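Local coordinates for protein xyloglucan-specific endo-beta-1,4-glucanase (Uncultured bacterium, PDB 4W88) that hydrolyses internal beta-1,4-glucosidic bonds of the xyloglucan backbone, as a glycoside hydrolase of family 5 built on a TIM barrel, at residues A[22-27]-A[34-39]; A[73-78]-A[128-133]; A[192-197]-A[217-222]; A[228-233]-A[272-277]. The protein carries 1 engineered substitution. All coordinates share one frame; numbering follows the deposited sequence. Where two conformers were deposited one is given.

In the fold
The four contacts sample a TIM barrel from its wall outward, and their chemistry changes with depth. Contact 3 is core: two adjacent barrel strands, 193-196 and 218-223, share backbone hydrogen bonds and apolar side chains. The other three involve loops and are only partly buried. Contact 1 folds one loop, between strand 15-18 and helix 44-53, back on itself under a tryptophan. Contact 2 fastens a loop to the outer helix 117-134 mainly through one glutamine amide, with an isoleucine-leucine contact beside it. Contact 4 follows directly from contact 3 along the chain, since strand 218-223 leads into helix 228-231; there a lysine and a backbone N-H bind main-chain carbonyls beside the bound glycan.

Contact 1: residues A[22-27]-A[34-39]; sequences LDATGG and ETSWGN
The long loop between strand 15-18 and helix 44-53 of the TIM barrel doubles back on itself here, and a type I beta turn from Thr35 to Gly38 presents the indole of Trp37 to Ala24. The ring lies as a lid over the backbone of residues 24 and 25. Ala24 CA sits 3.6 Å from the centroid of the six-membered ring and only 8° off its normal, a CH-pi contact over the face. The methyl of the same residue lies over the CG-CD2 bond, with Ala24 CB 3.4 Å from Trp37 CD2. Thr25 adds an oblique approach, its OG1 lying 3.4 Å from Trp37 CZ2.

Below the indole, Leu22 and Glu34 run side by side in the same direction. With CG anti to the backbone N (chi1 -178°) and the chain extended beyond it, Glu34 offers its whole length to the leucine methyl, and Leu22 CD2 reaches Glu34 CD at 3.7 Å. The carboxylate is held from outside the two segments by a salt bridge to Arg83 and a hydrogen bond to Thr42, so the apolar contact uses the flank of an already fixed side chain. Ser36 OG is likewise hydrogen-bonded to Ala33 O, and it also accepts a weak, bent bond from the backbone across the contact: Gly26 N to Ser36 OG, 3.0 Å with 126° at the hydrogen.

Contact 2: residues A[73-78]-A[128-133]; sequences EYTISA and WKQLAE. Engineered in segment 73-78: Thr75 (natural residue Pro).
Gln130 lays its amide against the backbone of residues 74 to 76 and uses both ends of that amide at once. Its oxygen accepts from the main chain, Ile76 N to Gln130 OE1 at 2.8 Å; the bond is nearly straight (174°) and falls on a lone pair in the carbonyl plane. Its nitrogen donates to the carbonyl two residues earlier, Gln130 NE2 to Tyr74 O at 2.9 Å. That acceptor lies in the plane of the glutamine amide, yet the donor stands above the Tyr74 carbonyl plane, 55° out of it. Two bonds, with a third from NE2 to Ala126 O on its own helix, fix the rotation of the amide. An extended chain beyond CG (chi2 173°) gives the reach from helix to loop.

Thr75, an engineered residue, spans the two bonded positions; its CA comes to 3.4 Å from Gln130 OE1. Ile76 and Gln130 slide past each other in opposite directions, with Ile76 CG1 3.5 Å from Gln130 OE1. The far end of the isoleucine crosses Leu131 at about a right angle, bringing Ile76 CD1 to 3.8 Å from Leu131 CD2.

In the TIM barrel this joins the loop after strand 57-60 to the outer helix 117-134. Leu81 of helix 78-92, which starts as this loop ends, touches both Ile76 and Leu131, so the apolar patch lies between these two helices.

Contact 3: residues A[192-197]-A[217-222]; sequences VLIICT and NIAVAL
Val192 opens the pairing with a CA-H...O contact to Asn217, and the next residue takes the same carbonyl in a true hydrogen bond, Leu193 N to Asn217 O at 3.0 Å, with the donor in the carbonyl plane. Leu193 then returns a bond, its O accepting from Ala219 N at 3.0 Å, while Ile218 CA also comes within 3.1 Å of Leu193 O. Leu193 pairs with Ile218, their side chains on one face of the sheet, where Val181 of helix 164-182 covers the leucine.

Ile194 turns to the other face, the one it shares with its bridge partner Ala219. With CG1 placed beside the backbone N (chi1 -56°), the CG2 methyl is left to lean forward along the strand onto the next alanine on that face. Ile194 CG2 and Ala221 CB are only 3.3 Å apart, tighter than normal van der Waals contact. The alternation is that of two adjacent parallel strands in the closed eight-stranded wall of a TIM barrel, joined by a beta-alpha-beta unit through helix 204-208. The short strand segments are at 43° to each other. Further along, Ile195 continues the bonding: Ile195 N reaches Ala219 O at 2.9 Å, and Ile195 O accepts from Ala221 N at the same length, 2.9 Å. Its side chain crosses Val220 obliquely, with Ile195 CG1 4.0 Å from Val220 CG2.

Past this point Thr197 N and Ala221 O are buried with no partner in the model. The side chain of Thr197 meets Leu222 of the other strand, Thr197 OG1 lying 3.5 Å from Leu222 CD2 while that hydroxyl is hydrogen-bonded to Asn201 O.

Contact 4: residues A[228-233]-A[272-277]; sequences YFFTYV and TGAQFK. With BGC (beta-D-glucopyranose), chain C; BGC (beta-D-glucopyranose), chain B.
Direct hydrogen bonds from Lys277 and Gln275 to main-chain carbonyls join the two segments. The ammonium of Lys277 reaches two of them, Lys277 NZ to Phe230 O at 2.9 Å and to Tyr232 O at 2.8 Å. In both cases it stands above the carbonyl plane, and Tyr238 O of a neighbouring loop is a further acceptor. The lysine chain, extended from CG to NZ, runs past Val233 in the opposite direction to get there. Backbone meets backbone once, Gln275 N to Thr231 O at 2.9 Å.

Two waters add bridges. One donates to both Phe230 O and Gln275 O; the other accepts from Val233 N and from Gln275 NE2.

This interface joins the short helix 228-231, which follows barrel strand 218-223, to the loop after strand 267-272, at the glycan-binding end of the TIM barrel. Tyr228 and Tyr232 belong to the ligand pocket. The ring of Tyr228 is covered on one face by the chain C glucose, whose C3 is 3.6 Å above the plane, a sugar-on-aromatic arrangement common in glycoside hydrolases. Tyr232 OH lies 3.0 Å from O3 of the chain B glucose.

The amide nitrogen of Gln275 comes over one face of Tyr232, toward the rim, with Gln275 NE2 3.2 Å from Tyr232 CD2 and the amide steeply inclined to the ring (70°). The methyl of Ala274 approaches Phe230 obliquely, Ala274 CB being 4.1 Å from Phe230 CE2. Thr231 CG2 lies 3.2 Å from Gly273 O, a buried oxygen with no hydrogen-bond partner in the model.

Contact 1: residues A[22-27]-A[34-39]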
# COMPACT_ATOMS: atom_id res chain seq x y z
N LEU A 22 2.44 -8.90 -8.72
CA LEU A 22 1.36 -8.52 -9.61
C LEU A 22 1.44 -7.04 -10.05
O LEU A 22 0.75 -6.62 -10.99
CB LEU A 22 0.03 -8.86 -9.00
CG LEU A 22 -0.15 -10.35 -8.68
CD1 LEU A 22 -1.50 -10.50 -8.02
CD2 LEU A 22 -0.13 -11.20 -9.92
N ASP A 23 2.27 -6.27 -9.36
CA ASP A 23 2.57 -4.89 -9.66
C ASP A 23 3.61 -4.72 -10.73
O ASP A 23 3.77 -3.62 -11.26
CB ASP A 23 3.02 -4.10 -8.41
CG ASP A 23 4.03 -4.85 -7.54
OD1 ASP A 23 3.86 -6.08 -7.24
OD2 ASP A 23 5.01 -4.18 -7.09
N ALA A 24 4.34 -5.79 -11.02
CA ALA A 24 5.33 -5.74 -12.08
C ALA A 24 4.69 -5.47 -13.45
O ALA A 24 3.62 -5.94 -13.75
CB ALA A 24 6.14 -7.02 -12.10
N THR A 25 5.42 -4.78 -14.31
CA THR A 25 4.84 -4.20 -15.55
C THR A 25 5.42 -4.79 -16.83
O THR A 25 5.07 -4.35 -17.93
CB THR A 25 5.10 -2.70 -15.57
OG1 THR A 25 6.50 -2.44 -15.65
CG2 THR A 25 4.41 -2.01 -14.38
N GLY A 26 6.24 -5.84 -16.71
CA GLY A 26 6.70 -6.54 -17.89
C GLY A 26 5.64 -7.52 -18.35
O GLY A 26 4.62 -7.74 -17.70
N GLY A 27 5.95 -8.16 -19.45
CA GLY A 27 5.12 -9.22 -20.02
C GLY A 27 3.89 -8.82 -20.77
O GLY A 27 3.14 -9.73 -21.28
N GLU A 34 3.48 -11.30 -13.75
CA GLU A 34 3.76 -11.64 -12.36
C GLU A 34 5.23 -11.97 -12.06
O GLU A 34 5.74 -11.58 -11.02
CB GLU A 34 2.86 -12.77 -11.88
CG GLU A 34 3.08 -13.15 -10.42
CD GLU A 34 2.11 -14.16 -9.89
OE1 GLU A 34 1.30 -14.69 -10.73
OE2 GLU A 34 2.16 -14.52 -8.68
N THR A 35 5.90 -12.61 -13.02
CA THR A 35 7.25 -13.08 -12.88
C THR A 35 8.24 -12.20 -13.63
O THR A 35 9.43 -12.51 -13.67
CB THR A 35 7.38 -14.53 -13.33
OG1 THR A 35 6.93 -14.65 -14.70
CG2 THR A 35 6.55 -15.42 -12.46
N SER A 36 7.74 -11.11 -14.22
CA SER A 36 8.54 -10.30 -15.18
C SER A 36 9.67 -9.52 -14.48
O SER A 36 10.58 -9.08 -15.11
CB SER A 36 7.61 -9.36 -15.99
OG SER A 36 7.05 -8.33 -15.20
N TRP A 37 9.57 -9.36 -13.17
CA TRP A 37 10.62 -8.67 -12.42
C TRP A 37 11.43 -9.61 -11.55
O TRP A 37 12.08 -9.20 -10.57
CB TRP A 37 10.05 -7.52 -11.62
CG TRP A 37 9.57 -6.32 -12.40
CD1 TRP A 37 9.71 -6.12 -13.73
CD2 TRP A 37 8.98 -5.12 -11.88
NE1 TRP A 37 9.25 -4.88 -14.06
CE2 TRP A 37 8.77 -4.27 -12.96
CE3 TRP A 37 8.59 -4.70 -10.62
CZ2 TRP A 37 8.22 -3.01 -12.82
CZ3 TRP A 37 8.04 -3.46 -10.46
CH2 TRP A 37 7.82 -2.62 -11.56
N GLY A 38 11.34 -10.90 -11.89
CA GLY A 38 12.25 -11.90 -11.31
C GLY A 38 11.78 -12.65 -10.11
O GLY A 38 12.49 -13.53 -9.56
N ASN A 39 10.54 -12.37 -9.72
CA ASN A 39 9.94 -13.16 -8.62
C ASN A 39 9.26 -14.39 -9.08
O ASN A 39 8.75 -14.44 -10.20
CB ASN A 39 9.02 -12.29 -7.79
CG ASN A 39 9.85 -11.41 -6.83
OD1 ASN A 39 10.92 -11.86 -6.38
ND2 ASN A 39 9.46 -10.17 -6.62

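Contact 2: residues A[73-78]-A[128-133]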
# COMPACT_ATOMS: atom_id res chain seq x y z
N GLU A 73 -14.33 1.27 -21.84
CA GLU A 73 -14.64 0.14 -20.97
C GLU A 73 -13.47 -0.30 -20.07
O GLU A 73 -13.69 -0.66 -18.93
CB GLU A 73 -15.14 -1.06 -21.77
CG GLU A 73 -16.43 -0.78 -22.56
CD GLU A 73 -16.21 -0.14 -23.90
OE1 GLU A 73 -15.06 -0.01 -24.41
OE2 GLU A 73 -17.22 0.21 -24.51
N TYR A 74 -12.27 -0.18 -20.62
CA TYR A 74 -11.08 -0.58 -19.92
C TYR A 74 -11.23 -2.01 -19.34
O TYR A 74 -10.91 -2.24 -18.16
CB TYR A 74 -10.72 0.43 -18.84
CG TYR A 74 -10.41 1.79 -19.33
CD1 TYR A 74 -9.21 2.08 -19.97
CD2 TYR A 74 -11.26 2.83 -19.07
CE1 TYR A 74 -8.96 3.37 -20.41
CE2 TYR A 74 -10.99 4.13 -19.46
CZ TYR A 74 -9.83 4.40 -20.13
OH TYR A 74 -9.42 5.67 -20.53
N THR A 75 -11.80 -2.92 -20.13
CA THR A 75 -12.10 -4.24 -19.62
C THR A 75 -10.79 -4.96 -19.18
O THR A 75 -9.81 -5.05 -19.95
CB THR A 75 -12.77 -5.07 -20.71
OG1 THR A 75 -13.94 -4.41 -21.04
CG2 THR A 75 -13.10 -6.53 -20.23
N ILE A 76 -10.78 -5.46 -17.97
CA ILE A 76 -9.65 -6.22 -17.45
C ILE A 76 -9.62 -7.61 -18.10
O ILE A 76 -10.65 -8.35 -18.10
CB ILE A 76 -9.68 -6.33 -15.93
CG1 ILE A 76 -9.82 -4.95 -15.20
CG2 ILE A 76 -8.49 -7.11 -15.42
CD1 ILE A 76 -10.16 -5.08 -13.73
N SER A 77 -8.47 -7.96 -18.68
CA SER A 77 -8.33 -9.26 -19.33
C SER A 77 -8.77 -10.35 -18.36
O SER A 77 -8.36 -10.35 -17.20
CB SER A 77 -6.89 -9.50 -19.74
OG SER A 77 -6.83 -10.60 -20.60
N ALA A 78 -9.62 -11.27 -18.83
CA ALA A 78 -10.16 -12.30 -17.95
C ALA A 78 -9.09 -13.10 -17.25
O ALA A 78 -9.28 -13.45 -16.05
CB ALA A 78 -11.09 -13.24 -18.70
N TRP A 128 -12.33 0.09 -11.05
CA TRP A 128 -12.83 -0.27 -9.75
C TRP A 128 -14.22 -0.87 -9.80
O TRP A 128 -14.54 -1.73 -8.94
CB TRP A 128 -12.71 0.87 -8.75
CG TRP A 128 -11.35 0.89 -8.14
CD1 TRP A 128 -10.35 1.78 -8.38
CD2 TRP A 128 -10.82 -0.11 -7.28
NE1 TRP A 128 -9.20 1.38 -7.67
CE2 TRP A 128 -9.49 0.24 -6.98
CE3 TRP A 128 -11.38 -1.25 -6.68
CZ2 TRP A 128 -8.69 -0.54 -6.11
CZ3 TRP A 128 -10.57 -2.02 -5.86
CH2 TRP A 128 -9.24 -1.69 -5.60
N LYS A 129 -15.07 -0.44 -10.75
CA LYS A 129 -16.37 -1.12 -10.88
C LYS A 129 -16.15 -2.62 -11.14
O LYS A 129 -16.85 -3.45 -10.54
CB LYS A 129 -17.21 -0.49 -12.00
CG LYS A 129 -18.54 -1.16 -12.37
CD LYS A 129 -19.31 -0.30 -13.38
CE LYS A 129 -20.76 -0.68 -13.56
NZ LYS A 129 -20.82 -1.87 -14.34
N GLN A 130 -15.19 -2.96 -12.04
CA GLN A 130 -14.93 -4.33 -12.36
C GLN A 130 -14.35 -5.10 -11.20
O GLN A 130 -14.75 -6.27 -10.95
CB GLN A 130 -14.00 -4.48 -13.56
CG GLN A 130 -14.56 -3.92 -14.83
CD GLN A 130 -13.51 -3.95 -15.92
OE1 GLN A 130 -13.13 -5.00 -16.46
NE2 GLN A 130 -12.97 -2.78 -16.20
N LEU A 131 -13.41 -4.48 -10.48
CA LEU A 131 -12.79 -5.15 -9.31
C LEU A 131 -13.82 -5.38 -8.22
O LEU A 131 -13.90 -6.44 -7.65
CB LEU A 131 -11.59 -4.36 -8.79
CG LEU A 131 -10.39 -4.35 -9.75
CD1 LEU A 131 -9.36 -3.40 -9.08
CD2 LEU A 131 -9.87 -5.72 -9.97
N ALA A 132 -14.61 -4.34 -7.93
CA ALA A 132 -15.64 -4.45 -6.94
C ALA A 132 -16.67 -5.55 -7.34
O ALA A 132 -17.09 -6.33 -6.49
CB ALA A 132 -16.34 -3.10 -6.74
N GLU A 133 -17.08 -5.62 -8.59
CA GLU A 133 -18.03 -6.66 -9.01
C GLU A 133 -17.37 -8.05 -8.73
O GLU A 133 -18.03 -8.99 -8.27
CB GLU A 133 -18.44 -6.56 -10.48
CG GLU A 133 -19.67 -5.73 -10.75
CD GLU A 133 -20.94 -6.10 -9.96
OE1 GLU A 133 -21.40 -7.25 -9.96
OE2 GLU A 133 -21.51 -5.20 -9.36

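Contact 3: residues A[192-197]-A[217-222]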
# COMPACT_ATOMS: atom_id res chain seq x y z
N VAL A 192 -14.20 -1.64 3.83
CA VAL A 192 -13.27 -0.55 4.07
C VAL A 192 -12.62 -0.15 2.72
O VAL A 192 -11.93 -0.96 2.08
CB VAL A 192 -12.19 -0.91 5.11
CG1 VAL A 192 -11.19 0.26 5.37
CG2 VAL A 192 -12.84 -1.35 6.41
N LEU A 193 -12.71 1.17 2.42
CA LEU A 193 -12.08 1.72 1.26
C LEU A 193 -11.00 2.69 1.68
O LEU A 193 -11.26 3.57 2.49
CB LEU A 193 -13.07 2.41 0.35
CG LEU A 193 -14.27 1.58 -0.08
CD1 LEU A 193 -15.20 2.30 -1.03
CD2 LEU A 193 -13.88 0.25 -0.72
N ILE A 194 -9.81 2.56 1.09
CA ILE A 194 -8.63 3.20 1.61
C ILE A 194 -8.19 4.22 0.55
O ILE A 194 -7.69 3.86 -0.53
CB ILE A 194 -7.49 2.20 1.92
CG1 ILE A 194 -7.95 1.11 2.89
CG2 ILE A 194 -6.27 2.94 2.51
CD1 ILE A 194 -6.95 -0.04 3.11
N ILE A 195 -8.42 5.48 0.87
CA ILE A 195 -8.10 6.58 0.00
C ILE A 195 -6.66 7.01 0.32
O ILE A 195 -6.01 6.49 1.24
CB ILE A 195 -9.11 7.74 0.17
CG1 ILE A 195 -9.05 8.38 1.55
CG2 ILE A 195 -10.51 7.31 -0.26
CD1 ILE A 195 -9.76 9.73 1.65
N CYS A 196 -6.16 8.02 -0.38
CA CYS A 196 -4.79 8.45 -0.17
C CYS A 196 -4.60 9.92 -0.45
O CYS A 196 -5.43 10.57 -1.10
CB CYS A 196 -3.81 7.62 -1.04
SG CYS A 196 -3.99 7.83 -2.80
N THR A 197 -3.47 10.45 0.03
CA THR A 197 -2.98 11.73 -0.37
C THR A 197 -2.18 11.65 -1.69
O THR A 197 -1.80 10.58 -2.15
CB THR A 197 -2.02 12.26 0.70
OG1 THR A 197 -1.05 11.25 0.91
CG2 THR A 197 -2.74 12.64 2.02
N ASN A 217 -17.01 4.36 6.23
CA ASN A 217 -16.21 3.15 6.02
C ASN A 217 -14.99 3.35 5.14
O ASN A 217 -14.70 2.53 4.24
CB ASN A 217 -17.08 1.98 5.55
CG ASN A 217 -18.05 1.55 6.63
OD1 ASN A 217 -17.66 1.23 7.72
ND2 ASN A 217 -19.31 1.56 6.33
N ILE A 218 -14.24 4.38 5.50
CA ILE A 218 -13.01 4.68 4.82
C ILE A 218 -11.84 4.74 5.77
O ILE A 218 -11.98 4.87 7.01
CB ILE A 218 -13.12 5.97 3.98
CG1 ILE A 218 -13.29 7.21 4.85
CG2 ILE A 218 -14.21 5.83 2.98
CD1 ILE A 218 -11.99 7.78 5.41
N ALA A 219 -10.65 4.66 5.18
CA ALA A 219 -9.40 4.95 5.90
C ALA A 219 -8.49 5.71 4.94
O ALA A 219 -8.70 5.68 3.73
CB ALA A 219 -8.69 3.64 6.39
N VAL A 220 -7.49 6.35 5.52
CA VAL A 220 -6.49 7.11 4.79
C VAL A 220 -5.11 6.39 4.86
O VAL A 220 -4.63 6.06 5.95
CB VAL A 220 -6.34 8.54 5.30
CG1 VAL A 220 -5.25 9.26 4.50
CG2 VAL A 220 -7.69 9.26 5.21
N ALA A 221 -4.55 6.10 3.68
CA ALA A 221 -3.29 5.45 3.50
C ALA A 221 -2.20 6.52 3.26
O ALA A 221 -2.39 7.52 2.50
CB ALA A 221 -3.33 4.49 2.33
N LEU A 222 -1.09 6.27 3.94
CA LEU A 222 0.17 7.00 3.79
C LEU A 222 1.31 6.05 3.62
O LEU A 222 1.25 4.94 4.08
CB LEU A 222 0.39 7.94 5.01
CG LEU A 222 -0.76 8.90 5.24
CD1 LEU A 222 -0.59 9.51 6.59
CD2 LEU A 222 -0.87 9.99 4.14

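Contact 4: residues A[228-233]-A[272-277]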
# COMPACT_ATOMS: atom_id res chain seq x y z
N TYR A 228 14.00 8.97 5.25
CA TYR A 228 14.42 8.55 3.96
C TYR A 228 15.88 8.18 3.90
O TYR A 228 16.28 7.19 3.32
CB TYR A 228 14.08 9.66 2.95
CG TYR A 228 14.58 9.40 1.56
CD1 TYR A 228 13.95 8.50 0.76
CD2 TYR A 228 15.67 10.07 1.05
CE1 TYR A 228 14.41 8.22 -0.50
CE2 TYR A 228 16.11 9.82 -0.22
CZ TYR A 228 15.47 8.87 -0.98
OH TYR A 228 15.84 8.61 -2.26
N PHE A 229 16.69 8.99 4.55
CA PHE A 229 18.16 8.72 4.51
C PHE A 229 18.62 7.48 5.26
O PHE A 229 19.75 6.97 5.01
CB PHE A 229 18.94 9.94 4.98
CG PHE A 229 19.03 11.04 3.93
CD1 PHE A 229 19.06 10.75 2.58
CD2 PHE A 229 19.18 12.34 4.31
CE1 PHE A 229 19.14 11.74 1.62
CE2 PHE A 229 19.30 13.35 3.36
CZ PHE A 229 19.29 13.04 2.01
N PHE A 230 17.79 6.99 6.17
CA PHE A 230 18.06 5.70 6.78
C PHE A 230 17.54 4.54 5.93
O PHE A 230 18.19 3.50 5.81
CB PHE A 230 17.46 5.62 8.18
CG PHE A 230 17.71 4.30 8.83
CD1 PHE A 230 18.98 3.94 9.24
CD2 PHE A 230 16.70 3.41 9.02
CE1 PHE A 230 19.21 2.69 9.80
CE2 PHE A 230 16.93 2.18 9.58
CZ PHE A 230 18.18 1.81 9.95
N THR A 231 16.32 4.70 5.39
CA THR A 231 15.63 3.57 4.77
C THR A 231 16.02 3.30 3.32
O THR A 231 15.91 2.16 2.80
CB THR A 231 14.08 3.78 4.82
OG1 THR A 231 13.78 5.04 4.21
CG2 THR A 231 13.60 3.84 6.27
N TYR A 232 16.46 4.38 2.66
CA TYR A 232 16.94 4.35 1.24
C TYR A 232 18.44 4.60 1.09
O TYR A 232 19.07 5.01 2.02
CB TYR A 232 16.14 5.35 0.38
CG TYR A 232 14.74 4.83 -0.07
CD1 TYR A 232 13.70 4.67 0.88
CD2 TYR A 232 14.51 4.46 -1.39
CE1 TYR A 232 12.46 4.17 0.45
CE2 TYR A 232 13.30 3.97 -1.80
CZ TYR A 232 12.31 3.83 -0.89
OH TYR A 232 11.10 3.34 -1.34
N VAL A 233 18.97 4.27 -0.05
CA VAL A 233 20.35 4.59 -0.41
C VAL A 233 20.35 5.83 -1.31
O VAL A 233 19.62 5.84 -2.30
CB VAL A 233 21.04 3.44 -1.14
CG1 VAL A 233 22.52 3.80 -1.45
CG2 VAL A 233 20.96 2.19 -0.31
N THR A 272 6.03 0.78 4.35
CA THR A 272 7.22 1.26 5.00
C THR A 272 8.22 0.10 5.02
O THR A 272 7.95 -1.01 4.54
CB THR A 272 6.91 1.77 6.42
OG1 THR A 272 8.09 2.47 6.97
CG2 THR A 272 6.47 0.64 7.32
N GLY A 273 9.42 0.36 5.54
CA GLY A 273 10.49 -0.64 5.57
C GLY A 273 11.84 0.06 5.48
O GLY A 273 11.91 1.28 5.32
N ALA A 274 12.94 -0.71 5.63
CA ALA A 274 14.28 -0.17 5.53
C ALA A 274 15.13 -1.10 4.69
O ALA A 274 15.14 -2.27 4.91
CB ALA A 274 14.82 -0.08 6.95
N GLN A 275 15.83 -0.56 3.72
CA GLN A 275 16.68 -1.37 2.92
C GLN A 275 17.83 -1.90 3.77
O GLN A 275 18.36 -1.23 4.67
CB GLN A 275 17.24 -0.59 1.71
CG GLN A 275 16.19 -0.22 0.70
CD GLN A 275 16.68 0.66 -0.42
OE1 GLN A 275 17.80 0.50 -0.92
NE2 GLN A 275 15.84 1.60 -0.83
N PHE A 276 18.12 -3.17 3.53
CA PHE A 276 19.18 -3.87 4.23
C PHE A 276 20.55 -3.36 3.83
O PHE A 276 20.91 -3.43 2.66
CB PHE A 276 19.15 -5.41 4.07
CG PHE A 276 20.19 -6.10 4.91
CD1 PHE A 276 20.07 -6.05 6.32
CD2 PHE A 276 21.24 -6.81 4.34
CE1 PHE A 276 21.02 -6.65 7.14
CE2 PHE A 276 22.17 -7.45 5.18
CZ PHE A 276 22.05 -7.36 6.57
N LYS A 277 21.28 -2.84 4.81
CA LYS A 277 22.61 -2.21 4.57
C LYS A 277 23.67 -2.81 5.50
O LYS A 277 24.47 -2.09 6.10
CB LYS A 277 22.52 -0.70 4.84
CG LYS A 277 21.54 0.13 4.02
CD LYS A 277 21.37 1.53 4.58
CE LYS A 277 20.36 2.29 3.72
NZ LYS A 277 20.44 3.74 4.06
C2 BGC C . 12.75 12.18 -1.78
C3 BGC C . 12.00 10.94 -1.17
C4 BGC C . 11.52 10.25 -2.42
C5 BGC C . 12.70 10.47 -3.40
C6 BGC C . 12.39 10.17 -4.88
C1 BGC C . 14.15 12.04 -2.43
O1 BGC C . 15.15 13.15 -2.77
O2 BGC C . 13.05 12.96 -0.72
O3 BGC C . 11.01 11.33 -0.23
O4 BGC C . 11.65 8.88 -2.64
O5 BGC C . 13.52 11.64 -3.58
O6 BGC C . 13.18 9.03 -5.28
C2 BGC B . 10.57 6.68 -3.27
C3 BGC B . 9.32 5.79 -3.35
C4 BGC B . 8.63 5.67 -2.03
C5 BGC B . 8.63 7.20 -1.64
C6 BGC B . 7.99 7.18 -0.31
C1 BGC B . 10.45 8.13 -2.98
O2 BGC B . 10.94 6.76 -4.56
O3 BGC B . 9.78 4.53 -3.77
O4 BGC B . 7.50 4.65 -2.11
O5 BGC B . 9.96 7.96 -1.76
O6 BGC B . 7.61 8.41 0.25
O HOH W 1 18.79 0.66 6.61
O HOH W 2 17.59 3.26 -2.60